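Local atomic coordinates of putative electron transport related protein (Corynebacterium diphtheriae, PDB entry 4PQ1), a protein that probably acts as a thioredoxin-like thiol-disulfide oxidoreductase that forms or reduces disulfide bonds in other proteins. Residues A[1-5]-A[22-26]; A[29-33]-A[89-93]; A[42-47]-A[133-137]; A[61-65]-A[144-148]; A[82-86]-A[122-126]. All coordinates share one frame; numbering follows the deposited sequence.

Contact 1. Residues A[1-5]-A[22-26]; sequences GTFQF and APVSE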
# COMPACT_ATOMS: atom_id res chain seq x y z
N GLY A 1 -7.94 -19.03 5.40
CA GLY A 1 -7.51 -18.93 4.01
C GLY A 1 -7.00 -17.56 3.58
O GLY A 1 -6.40 -17.44 2.52
N THR A 2 -7.24 -16.53 4.39
CA THR A 2 -6.71 -15.20 4.07
C THR A 2 -5.29 -15.04 4.60
O THR A 2 -4.86 -15.74 5.52
CB THR A 2 -7.58 -14.05 4.64
OG1 THR A 2 -7.46 -14.01 6.07
CG2 THR A 2 -9.06 -14.21 4.26
N PHE A 3 -4.57 -14.08 4.02
CA PHE A 3 -3.22 -13.71 4.45
C PHE A 3 -3.10 -13.44 5.94
O PHE A 3 -3.95 -12.77 6.54
CB PHE A 3 -2.77 -12.47 3.69
CG PHE A 3 -1.37 -12.04 4.00
CD1 PHE A 3 -0.31 -12.89 3.78
CD2 PHE A 3 -1.12 -10.76 4.48
CE1 PHE A 3 0.99 -12.50 4.05
CE2 PHE A 3 0.18 -10.36 4.76
CZ PHE A 3 1.24 -11.23 4.54
N GLN A 4 -2.04 -13.97 6.54
CA GLN A 4 -1.69 -13.69 7.92
C GLN A 4 -0.22 -13.31 7.91
O GLN A 4 0.62 -14.05 7.39
CB GLN A 4 -1.92 -14.90 8.84
CG GLN A 4 -3.04 -15.84 8.39
CD GLN A 4 -2.85 -17.27 8.91
OE1 GLN A 4 -2.31 -17.48 10.00
NE2 GLN A 4 -3.29 -18.26 8.12
N PHE A 5 0.07 -12.12 8.45
CA PHE A 5 1.44 -11.64 8.52
C PHE A 5 2.11 -12.22 9.75
O PHE A 5 1.73 -11.93 10.88
CB PHE A 5 1.46 -10.10 8.55
CG PHE A 5 2.85 -9.52 8.62
CD1 PHE A 5 3.67 -9.50 7.50
CD2 PHE A 5 3.33 -8.99 9.80
CE1 PHE A 5 4.94 -8.97 7.57
CE2 PHE A 5 4.60 -8.45 9.87
CZ PHE A 5 5.40 -8.44 8.75
N ALA A 22 -1.40 -16.26 0.33
CA ALA A 22 -2.84 -16.29 0.53
C ALA A 22 -3.38 -14.89 0.25
O ALA A 22 -2.68 -13.90 0.46
CB ALA A 22 -3.19 -16.73 1.95
N PRO A 23 -4.62 -14.81 -0.24
CA PRO A 23 -5.23 -13.51 -0.53
C PRO A 23 -5.48 -12.66 0.74
O PRO A 23 -5.70 -13.22 1.82
CB PRO A 23 -6.55 -13.88 -1.20
CG PRO A 23 -6.83 -15.32 -0.77
CD PRO A 23 -5.49 -15.95 -0.62
N VAL A 24 -5.43 -11.33 0.61
CA VAL A 24 -5.80 -10.44 1.71
C VAL A 24 -7.32 -10.37 1.80
O VAL A 24 -8.02 -10.65 0.83
CB VAL A 24 -5.25 -8.99 1.54
CG1 VAL A 24 -3.79 -8.90 1.97
CG2 VAL A 24 -5.45 -8.51 0.10
N SER A 25 -7.83 -9.97 2.96
CA SER A 25 -9.27 -9.77 3.14
C SER A 25 -9.77 -8.64 2.25
O SER A 25 -9.01 -8.03 1.49
CB SER A 25 -9.62 -9.48 4.59
OG SER A 25 -9.03 -10.41 5.48
N GLU A 26 -11.06 -8.36 2.37
CA GLU A 26 -11.68 -7.31 1.58
C GLU A 26 -11.23 -5.95 2.07
O GLU A 26 -11.35 -5.63 3.26
CB GLU A 26 -13.21 -7.41 1.64
CG GLU A 26 -13.91 -6.47 0.68
CD GLU A 26 -15.28 -6.04 1.17
OE1 GLU A 26 -15.37 -5.58 2.33
OE2 GLU A 26 -16.26 -6.16 0.41
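Thr2 and Phe3 meet Pro23 and Ala22 where the two irregular segments cross steeply, roughly at right angles, with the CA of Phe3 4.7 Å from the CA of Ala22. One backbone hydrogen bond ties them: Phe3 N donates to Pro23 O at 2.6 Å, short and nearly straight at 164°. The donor stands 36° above the carbonyl plane of Pro23, so it does not lie on a lone pair. The same oxygen also receives the CA-H of Thr2, whose CA is 3.2 Å away.

Of the side chains, Ala22 is the one aimed across the gap; its CB abuts Gly1 O at 3.3 Å. The backbone sets CB of Phe3 3.5 Å from Ala22 O, while CG, anti to the backbone N (chi1 -177°), leads the ring off to meet Tyr16 edge-to-face. Val24 runs alongside Phe3, pointing the same way, its CG1 4.1 Å from CB of Phe3. Both also pack on Pro137, at the start of strand 137-141. CB of Thr2 still lies 3.5 Å from Pro23 O, although its bond from CA leads away.

The contact pins the N-terminal arm to the loop between strands 13-15 and 28-30. Its polar grip is wholly backbone, with Pro23 O as the common acceptor, and the hydrophobic component is small, consistent with a seam at the protein surface.

Contact 2. Residues A[29-33]-A[89-93]; sequences GEGLT and KNIAQ
The first turn of helix 89-98 leans on the end of strand 28-30 and the loop after it, with Leu32 as the main apolar residue facing Lys89, Ala92 and Gln93. Leu32 has CG anti to its backbone N (chi1 178°), which carries CD1 to the helix. There CD1 of Leu32 lies 3.6 Å from Ala92 CB, and CG of Gln93 and CG of Lys89 flank the same methyl. The Leu32 and Gln93 side chains cross at a slant.

This helix is the connection between the parallel neighbours 77-83 and 105-107, a beta-alpha-beta crossover at the edge of the thioredoxin-like sheet. The 29-33 segment is bonded through its backbone to the outermost strand 105-107, Glu30 to Tyr107 and Leu32 to Ser105, and Leu32 also touches Asn83 of strand 77-83.

Polar bonds flank the apolar patch. Gln93 NE2 donates to Leu32 O at 3.0 Å with an angle of 160°, approaching almost in line with the carbonyl bond, and the oxygen sits within 6° of the amide plane. Lys89 stretches out fully extended and its NZ reaches Gly31 O at 2.9 Å. The position of this ammonium is less certain, because the model places NZ too close to the carboxylate of Glu30, which arrives from the opposite direction; a salt bridge between them is plausible but doubtful in its details.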
# COMPACT_ATOMS: atom_id res chain seq x y z
N GLY A 29 -13.12 1.35 1.46
CA GLY A 29 -13.24 2.47 2.40
C GLY A 29 -13.48 3.85 1.82
O GLY A 29 -13.52 4.04 0.60
N GLU A 30 -13.65 4.83 2.70
CA GLU A 30 -13.77 6.22 2.28
C GLU A 30 -12.48 6.64 1.58
O GLU A 30 -11.38 6.40 2.07
CB GLU A 30 -14.06 7.14 3.49
CG GLU A 30 -14.17 8.62 3.12
CD GLU A 30 -14.15 9.57 4.33
OE1 GLU A 30 -14.55 9.15 5.43
OE2 GLU A 30 -13.73 10.74 4.17
N GLY A 31 -12.61 7.26 0.41
CA GLY A 31 -11.43 7.72 -0.29
C GLY A 31 -10.93 9.04 0.25
O GLY A 31 -11.63 9.73 0.99
N LEU A 32 -9.70 9.39 -0.10
CA LEU A 32 -9.12 10.65 0.35
C LEU A 32 -9.46 11.75 -0.64
O LEU A 32 -9.64 12.91 -0.27
CB LEU A 32 -7.60 10.52 0.49
CG LEU A 32 -6.80 11.75 0.89
CD1 LEU A 32 -7.15 12.17 2.32
CD2 LEU A 32 -5.31 11.44 0.74
N THR A 33 -9.58 11.37 -1.91
CA THR A 33 -9.95 12.31 -2.96
C THR A 33 -11.09 11.77 -3.80
O THR A 33 -11.29 12.19 -4.94
CB THR A 33 -8.75 12.64 -3.87
OG1 THR A 33 -8.19 11.42 -4.37
CG2 THR A 33 -7.68 13.44 -3.10
N LYS A 89 -8.39 15.63 7.48
CA LYS A 89 -8.38 15.14 6.11
C LYS A 89 -7.83 16.18 5.13
O LYS A 89 -7.15 15.83 4.17
CB LYS A 89 -9.79 14.71 5.68
CG LYS A 89 -9.81 13.87 4.43
CD LYS A 89 -11.23 13.47 4.05
CE LYS A 89 -11.23 12.40 2.98
NZ LYS A 89 -12.61 11.97 2.61
N ASN A 90 -8.10 17.46 5.39
CA ASN A 90 -7.82 18.47 4.37
C ASN A 90 -6.35 18.65 4.08
O ASN A 90 -5.97 19.03 2.98
CB ASN A 90 -8.47 19.82 4.73
CG ASN A 90 -8.08 20.36 6.09
OD1 ASN A 90 -7.44 19.69 6.90
ND2 ASN A 90 -8.51 21.58 6.35
N ILE A 91 -5.50 18.34 5.05
CA ILE A 91 -4.07 18.52 4.83
C ILE A 91 -3.51 17.30 4.08
O ILE A 91 -2.58 17.42 3.27
CB ILE A 91 -3.35 18.77 6.17
CG1 ILE A 91 -1.92 19.24 5.97
CG2 ILE A 91 -3.44 17.56 7.06
CD1 ILE A 91 -1.27 19.73 7.26
N ALA A 92 -4.11 16.13 4.30
CA ALA A 92 -3.73 14.94 3.54
C ALA A 92 -4.10 15.14 2.07
O ALA A 92 -3.30 14.86 1.19
CB ALA A 92 -4.40 13.70 4.12
N GLN A 93 -5.31 15.64 1.81
CA GLN A 93 -5.71 15.95 0.44
C GLN A 93 -4.81 17.00 -0.20
O GLN A 93 -4.47 16.90 -1.39
CB GLN A 93 -7.14 16.44 0.40
CG GLN A 93 -8.12 15.52 1.06
CD GLN A 93 -9.44 16.20 1.26
OE1 GLN A 93 -9.50 17.37 1.67
NE2 GLN A 93 -10.52 15.49 0.96

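Contact 3. Residues A[42-47]-A[133-137]; sequences YKDKIV and KQHRP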
# COMPACT_ATOMS: atom_id res chain seq x y z
N TYR A 42 -9.85 -3.47 -8.67
CA TYR A 42 -8.63 -3.85 -9.38
C TYR A 42 -8.41 -5.37 -9.40
O TYR A 42 -7.28 -5.85 -9.38
CB TYR A 42 -7.43 -3.14 -8.76
CG TYR A 42 -7.73 -1.69 -8.46
CD1 TYR A 42 -7.68 -0.73 -9.47
CD2 TYR A 42 -8.10 -1.28 -7.18
CE1 TYR A 42 -7.97 0.61 -9.19
CE2 TYR A 42 -8.40 0.06 -6.90
CZ TYR A 42 -8.33 1.00 -7.91
OH TYR A 42 -8.63 2.32 -7.63
N LYS A 43 -9.51 -6.11 -9.42
CA LYS A 43 -9.46 -7.57 -9.52
C LYS A 43 -8.60 -7.99 -10.70
O LYS A 43 -8.69 -7.38 -11.77
CB LYS A 43 -10.86 -8.16 -9.66
CG LYS A 43 -10.89 -9.67 -9.67
CD LYS A 43 -12.30 -10.18 -9.95
CE LYS A 43 -12.38 -11.70 -9.89
NZ LYS A 43 -12.18 -12.19 -8.50
N ASP A 44 -7.75 -8.99 -10.48
CA ASP A 44 -6.86 -9.54 -11.50
C ASP A 44 -5.80 -8.54 -11.95
O ASP A 44 -5.10 -8.75 -12.94
CB ASP A 44 -7.67 -10.05 -12.70
CG ASP A 44 -8.63 -11.16 -12.31
OD1 ASP A 44 -8.15 -12.17 -11.72
OD2 ASP A 44 -9.86 -11.02 -12.54
N LYS A 45 -5.66 -7.46 -11.19
CA LYS A 45 -4.62 -6.47 -11.44
C LYS A 45 -3.63 -6.42 -10.27
O LYS A 45 -3.99 -6.69 -9.12
CB LYS A 45 -5.23 -5.10 -11.68
CG LYS A 45 -6.20 -5.01 -12.85
CD LYS A 45 -5.46 -4.91 -14.17
CE LYS A 45 -6.38 -4.41 -15.28
NZ LYS A 45 -5.80 -4.65 -16.63
N ILE A 46 -2.38 -6.09 -10.57
CA ILE A 46 -1.38 -5.91 -9.53
C ILE A 46 -1.73 -4.68 -8.67
O ILE A 46 -2.21 -3.67 -9.19
CB ILE A 46 0.02 -5.74 -10.13
CG1 ILE A 46 0.45 -7.01 -10.86
CG2 ILE A 46 1.04 -5.39 -9.06
CD1 ILE A 46 1.78 -6.85 -11.56
N VAL A 47 -1.53 -4.79 -7.36
CA VAL A 47 -1.89 -3.71 -6.46
C VAL A 47 -0.79 -3.47 -5.42
O VAL A 47 -0.42 -4.39 -4.67
CB VAL A 47 -3.22 -3.98 -5.74
CG1 VAL A 47 -3.46 -2.90 -4.71
CG2 VAL A 47 -4.38 -4.02 -6.74
N LYS A 133 -1.65 -10.76 -8.73
CA LYS A 133 -2.93 -10.62 -9.42
C LYS A 133 -4.08 -11.27 -8.66
O LYS A 133 -5.25 -11.01 -8.94
CB LYS A 133 -2.84 -11.20 -10.84
CG LYS A 133 -2.23 -10.25 -11.86
CD LYS A 133 -2.16 -10.93 -13.21
CE LYS A 133 -1.57 -10.03 -14.27
NZ LYS A 133 -1.71 -10.64 -15.62
N GLN A 134 -3.74 -12.12 -7.69
CA GLN A 134 -4.76 -12.76 -6.86
C GLN A 134 -4.87 -11.99 -5.56
O GLN A 134 -5.54 -12.44 -4.62
CB GLN A 134 -4.45 -14.24 -6.62
CG GLN A 134 -4.42 -15.08 -7.89
CD GLN A 134 -4.04 -16.51 -7.62
OE1 GLN A 134 -4.65 -17.19 -6.80
NE2 GLN A 134 -3.00 -16.99 -8.30
N HIS A 135 -4.21 -10.83 -5.52
CA HIS A 135 -4.22 -9.94 -4.38
C HIS A 135 -3.70 -10.68 -3.16
O HIS A 135 -4.29 -10.65 -2.08
CB HIS A 135 -5.62 -9.36 -4.15
CG HIS A 135 -6.04 -8.38 -5.21
ND1 HIS A 135 -7.27 -7.74 -5.20
CD2 HIS A 135 -5.39 -7.90 -6.30
CE1 HIS A 135 -7.36 -6.94 -6.25
NE2 HIS A 135 -6.23 -7.02 -6.93
N ARG A 136 -2.55 -11.32 -3.34
CA ARG A 136 -1.85 -12.03 -2.28
C ARG A 136 -0.52 -11.35 -2.12
O ARG A 136 0.13 -11.04 -3.11
CB ARG A 136 -1.63 -13.52 -2.63
CG ARG A 136 -2.81 -14.22 -3.28
CD ARG A 136 -2.46 -15.65 -3.73
NE ARG A 136 -1.42 -15.70 -4.76
CZ ARG A 136 -0.89 -16.83 -5.23
NH1 ARG A 136 -1.30 -18.00 -4.76
NH2 ARG A 136 0.05 -16.80 -6.17
N PRO A 137 -0.09 -11.11 -0.88
CA PRO A 137 1.18 -10.38 -0.83
C PRO A 137 2.34 -11.20 -1.39
O PRO A 137 2.49 -12.37 -1.08
CB PRO A 137 1.35 -10.09 0.66
CG PRO A 137 -0.04 -10.00 1.18
CD PRO A 137 -0.79 -11.08 0.42
O HOH W 1 -6.11 -13.21 -10.65
O HOH W 2 -7.82 -10.18 -8.21
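The imidazole of His135 has water 2 over the centre of one face, 3.7 Å above the plane, and two backbone carbonyls, those of Tyr42 and Lys45, at its NE2 edge. NE2 donates to Tyr42 O at 2.9 Å; the oxygen is tilted 17° from the ring plane and the bond is bent, 131° at the hydrogen. Lys45 O lies in the ring plane but makes a weaker, longer bond at 3.2 Å. One N-H is thus shared by two acceptors. The CG2 of Val47, 3.5 Å from NE2, meets the ring obliquely. In His135, CG stands anti to the carbonyl carbon and beside the backbone N, and this swings the ring over to the other segment.

The acceptors belong to a type II beta turn from Tyr42 to Lys45 that leads into strand 46-52. Tyr42 O accepts Lys45 N within the turn and His135 NE2 from the other face of its carbonyl plane, so the histidine braces the turn from outside. Residues 133-137 connect the antiparallel strands 127-131 and 137-141, and Val47 is bonded through its backbone to Leu131, so the turn and this connection sit side by side at one end of the sheet.

Beyond the ring, Lys133 lays its extended chain past Asp44, its CG 3.4 Å from Asp44 O. Two waters stitch the same residues: water 2 takes Asp44 N at 2.6 Å and donates to Lys133 O, while water 1 donates to OD1 of Asp44 and, weakly, to that same carbonyl.

Contact 4. Residues A[61-65]-A[144-148]; sequences SESDD and EVTAQ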
# COMPACT_ATOMS: atom_id res chain seq x y z
N SER A 61 9.40 11.62 1.75
CA SER A 61 10.62 11.22 1.06
C SER A 61 10.40 10.17 -0.05
O SER A 61 10.96 10.30 -1.14
CB SER A 61 11.59 10.68 2.11
OG SER A 61 12.71 10.05 1.53
N GLU A 62 9.59 9.15 0.22
CA GLU A 62 9.41 8.06 -0.74
C GLU A 62 8.21 8.31 -1.67
O GLU A 62 7.84 7.45 -2.47
CB GLU A 62 9.22 6.73 -0.01
CG GLU A 62 7.88 6.62 0.69
CD GLU A 62 7.51 5.21 1.17
OE1 GLU A 62 6.38 5.09 1.69
OE2 GLU A 62 8.30 4.23 1.04
N SER A 63 7.62 9.49 -1.58
CA SER A 63 6.35 9.76 -2.26
C SER A 63 6.50 9.79 -3.78
O SER A 63 5.67 9.22 -4.50
CB SER A 63 5.76 11.10 -1.77
OG SER A 63 4.56 11.43 -2.47
N ASP A 64 7.56 10.44 -4.27
CA ASP A 64 7.79 10.51 -5.70
C ASP A 64 7.98 9.13 -6.31
O ASP A 64 7.55 8.88 -7.45
CB ASP A 64 9.03 11.35 -5.99
CG ASP A 64 8.77 12.85 -5.82
OD1 ASP A 64 7.60 13.28 -5.90
OD2 ASP A 64 9.76 13.59 -5.63
N ASP A 65 8.63 8.24 -5.57
CA ASP A 65 8.93 6.91 -6.07
C ASP A 65 7.66 6.09 -6.21
O ASP A 65 7.48 5.36 -7.19
CB ASP A 65 9.93 6.22 -5.14
CG ASP A 65 11.38 6.52 -5.53
OD1 ASP A 65 11.61 7.42 -6.37
OD2 ASP A 65 12.29 5.86 -4.99
N GLU A 144 10.62 2.45 4.54
CA GLU A 144 10.60 3.23 3.32
C GLU A 144 11.16 2.39 2.16
O GLU A 144 12.11 1.62 2.35
CB GLU A 144 11.42 4.51 3.53
CG GLU A 144 11.42 5.44 2.34
CD GLU A 144 12.13 6.77 2.63
OE1 GLU A 144 12.24 7.58 1.67
OE2 GLU A 144 12.58 6.99 3.79
N VAL A 145 10.57 2.54 0.97
CA VAL A 145 11.05 1.82 -0.21
C VAL A 145 11.45 2.79 -1.31
O VAL A 145 10.94 3.91 -1.36
CB VAL A 145 9.99 0.86 -0.78
CG1 VAL A 145 9.84 -0.36 0.09
CG2 VAL A 145 8.64 1.58 -0.96
N THR A 146 12.34 2.35 -2.21
CA THR A 146 12.58 3.04 -3.47
C THR A 146 11.69 2.46 -4.56
O THR A 146 11.09 1.39 -4.38
CB THR A 146 14.03 2.91 -3.97
OG1 THR A 146 14.32 1.54 -4.23
CG2 THR A 146 15.01 3.45 -2.95
N ALA A 147 11.65 3.13 -5.70
CA ALA A 147 10.84 2.65 -6.81
C ALA A 147 11.38 1.31 -7.33
O ALA A 147 10.62 0.48 -7.82
CB ALA A 147 10.80 3.69 -7.91
N GLN A 148 12.68 1.08 -7.19
CA GLN A 148 13.31 -0.12 -7.72
C GLN A 148 13.08 -1.32 -6.79
O GLN A 148 13.04 -2.47 -7.26
CB GLN A 148 14.81 0.13 -7.97
CG GLN A 148 15.48 -0.82 -8.97
CD GLN A 148 14.68 -1.01 -10.26
OE1 GLN A 148 13.99 -2.01 -10.43
NE2 GLN A 148 14.78 -0.04 -11.17
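The shortest polar bond here runs from Ser61 OG to Glu144 OE1, 2.5 Å, with the oxygen using its syn lone pair. Glu144 is extended, its CG anti to the backbone N, which brings the carboxylate up to the end of helix 57-61. On the way its CG passes 3.5 Å from CB of Glu62. The two glutamates slide past each other in opposite directions with their carboxylate planes 88° apart.

Glu62 points the other way, its OE2 receiving Val145 N at 2.8 Å through an almost straight bond of 170°, close to the line of its C-O bond. CG of Glu62 occupies the position between the backbone N and carbonyl carbon (chi1 71°), and from there the chain reaches out straight to Val145. Its other oxygen, OE1, accepts from Asn50 ND2, so both oxygens of this buried carboxylate are engaged.

A third acid works further along: Asp65 OD2 takes Ala147 N at 2.9 Å, the donor approaching from well above the carboxylate plane. Ala147 opens helix 147-156, and its CB lies 3.7 Å from CG of Asp65. Thr146, at the N-cap, accepts weakly from Gln148 N through OG1.

The segments join the break between helix 57-61, which carries the thioredoxin-type CxxC cysteine Cys59, and helix 63-73 to the start of helix 147-156. Across the contact, three carboxylates take one donor each, two of them backbone amides, and Asp65 meets a helix N-terminus, whose dipole would probably favour its negative charge.

Contact 5. Residues A[82-86]-A[122-126]; sequences INVRD and ASVVP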
# COMPACT_ATOMS: atom_id res chain seq x y z
N ILE A 82 -2.93 4.03 1.81
CA ILE A 82 -3.76 3.92 3.00
C ILE A 82 -3.30 5.03 3.95
O ILE A 82 -2.31 4.90 4.66
CB ILE A 82 -3.64 2.53 3.65
CG1 ILE A 82 -4.08 1.45 2.66
CG2 ILE A 82 -4.46 2.44 4.94
CD1 ILE A 82 -3.91 0.05 3.17
N ASN A 83 -4.04 6.14 3.94
CA ASN A 83 -3.68 7.32 4.71
C ASN A 83 -4.06 7.12 6.17
O ASN A 83 -5.24 7.00 6.50
CB ASN A 83 -4.37 8.54 4.08
CG ASN A 83 -4.16 9.83 4.87
OD1 ASN A 83 -5.13 10.48 5.25
ND2 ASN A 83 -2.91 10.21 5.10
N VAL A 84 -3.05 7.01 7.04
CA VAL A 84 -3.33 6.75 8.45
C VAL A 84 -2.89 7.95 9.32
O VAL A 84 -1.99 8.70 8.95
CB VAL A 84 -2.65 5.45 8.95
CG1 VAL A 84 -3.05 4.25 8.05
CG2 VAL A 84 -1.14 5.59 9.00
N ARG A 85 -3.55 8.13 10.46
CA ARG A 85 -3.13 9.10 11.48
C ARG A 85 -3.13 10.54 10.97
O ARG A 85 -2.53 11.43 11.57
CB ARG A 85 -1.75 8.76 12.02
CG ARG A 85 -1.77 7.91 13.27
CD ARG A 85 -0.45 7.17 13.49
NE ARG A 85 -0.74 5.77 13.70
CZ ARG A 85 0.10 4.76 13.53
NH1 ARG A 85 1.35 4.96 13.14
NH2 ARG A 85 -0.34 3.53 13.75
N ASP A 86 -3.81 10.75 9.85
CA ASP A 86 -4.11 12.09 9.39
C ASP A 86 -5.55 12.40 9.78
O ASP A 86 -6.48 12.14 9.01
CB ASP A 86 -3.88 12.21 7.88
CG ASP A 86 -2.55 12.85 7.56
OD1 ASP A 86 -2.19 13.83 8.24
OD2 ASP A 86 -1.87 12.38 6.61
N ALA A 122 0.47 -1.98 12.84
CA ALA A 122 -0.07 -0.62 12.67
C ALA A 122 0.92 0.44 13.11
O ALA A 122 0.78 1.63 12.78
CB ALA A 122 -1.40 -0.45 13.44
N SER A 123 1.92 0.02 13.87
CA SER A 123 2.96 0.93 14.33
C SER A 123 3.89 1.39 13.19
O SER A 123 4.55 2.41 13.32
CB SER A 123 3.79 0.25 15.40
OG SER A 123 4.32 -0.95 14.86
N VAL A 124 3.95 0.64 12.10
CA VAL A 124 4.97 0.88 11.09
C VAL A 124 4.43 1.68 9.91
O VAL A 124 3.63 1.18 9.14
CB VAL A 124 5.57 -0.44 10.58
CG1 VAL A 124 6.68 -0.19 9.55
CG2 VAL A 124 6.09 -1.29 11.76
N VAL A 125 4.88 2.93 9.80
CA VAL A 125 4.52 3.79 8.69
C VAL A 125 5.78 4.51 8.24
O VAL A 125 6.45 5.14 9.06
CB VAL A 125 3.43 4.83 9.07
CG1 VAL A 125 3.11 5.72 7.87
CG2 VAL A 125 2.19 4.15 9.53
N PRO A 126 6.13 4.42 6.95
CA PRO A 126 5.32 3.74 5.94
C PRO A 126 5.49 2.21 5.94
O PRO A 126 6.45 1.69 6.51
CB PRO A 126 5.83 4.35 4.64
CG PRO A 126 7.28 4.58 4.91
CD PRO A 126 7.38 4.95 6.37
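Apolar contact links Val84 to Val125, whose CG2 atoms stand 3.7 Å apart as the two side chains slide past one another in opposite directions. Val84 holds CG2 between its backbone N and carbonyl carbon, whereas Val125 has its CG2 beside the backbone N, and both branches thereby face the gap. CG2 of Val125 also lies 3.8 Å from NH1 of Arg85, meeting the guanidinium obliquely.

Polar contact across the segments comes from Arg85 alone. Its NH2 points to Ala122 O, and the angle at the hydrogen, 150°, suits a hydrogen bond. The 2.4 Å between these two atoms is, however, shorter than such bonds usually are, so the precise placement is doubtful. The carbonyl oxygen sits at the guanidinium edge, near its plane. Arg85 gets there from a backbone with positive phi (61°), along a side chain bent at chi3.

A second hydrogen bond works inside residues 82-86: Asn83 ND2 donates to Asp86 OD2 at 2.8 Å and 162°, with the acceptor within the amide plane and using its anti lone pair. It closes the bend that follows strand 77-83, and the same carboxylate oxygen takes Gln54 N.

Residues 122-126 end in the cis-proline Pro126, the characteristic thioredoxin-fold feature beside the CxxC helix: Val125 and Pro126 touch Cys59, and Pro126 also Pro58, in helix 57-61. For residues 82-86, Asn83 and Asp86 abut Ala92 of helix 89-98, and Val84 O accepts from Trp55 NE1. The contact thus joins the loops at the end of strand 77-83 and before strand 127-131, beside the Cys56-Cys59 disulfide.

How the contacts relate
Contacts 1 and 5 are surface contacts, whereas contacts 2, 3 and 4 are partly buried. Contacts 1 and 3 meet where Val24 of the 22-26 loop and Phe3 of the N-terminal arm both reach the 133-137 segment. Contacts 2 and 5 share the crossover of strand 77-83 and helix 89-98, while contacts 4 and 5 touch through Pro126, flanked by Glu62 and Glu144 beside the Cys56-Cys59 disulfide, probably the redox centre. Chemistry follows position: contact 1 rests on a backbone bond, contact 3 on a histidine and two waters gripping a beta turn, carboxylates anchor contact 4, and contacts 2 and 5 mix small apolar patches with one long cationic side chain.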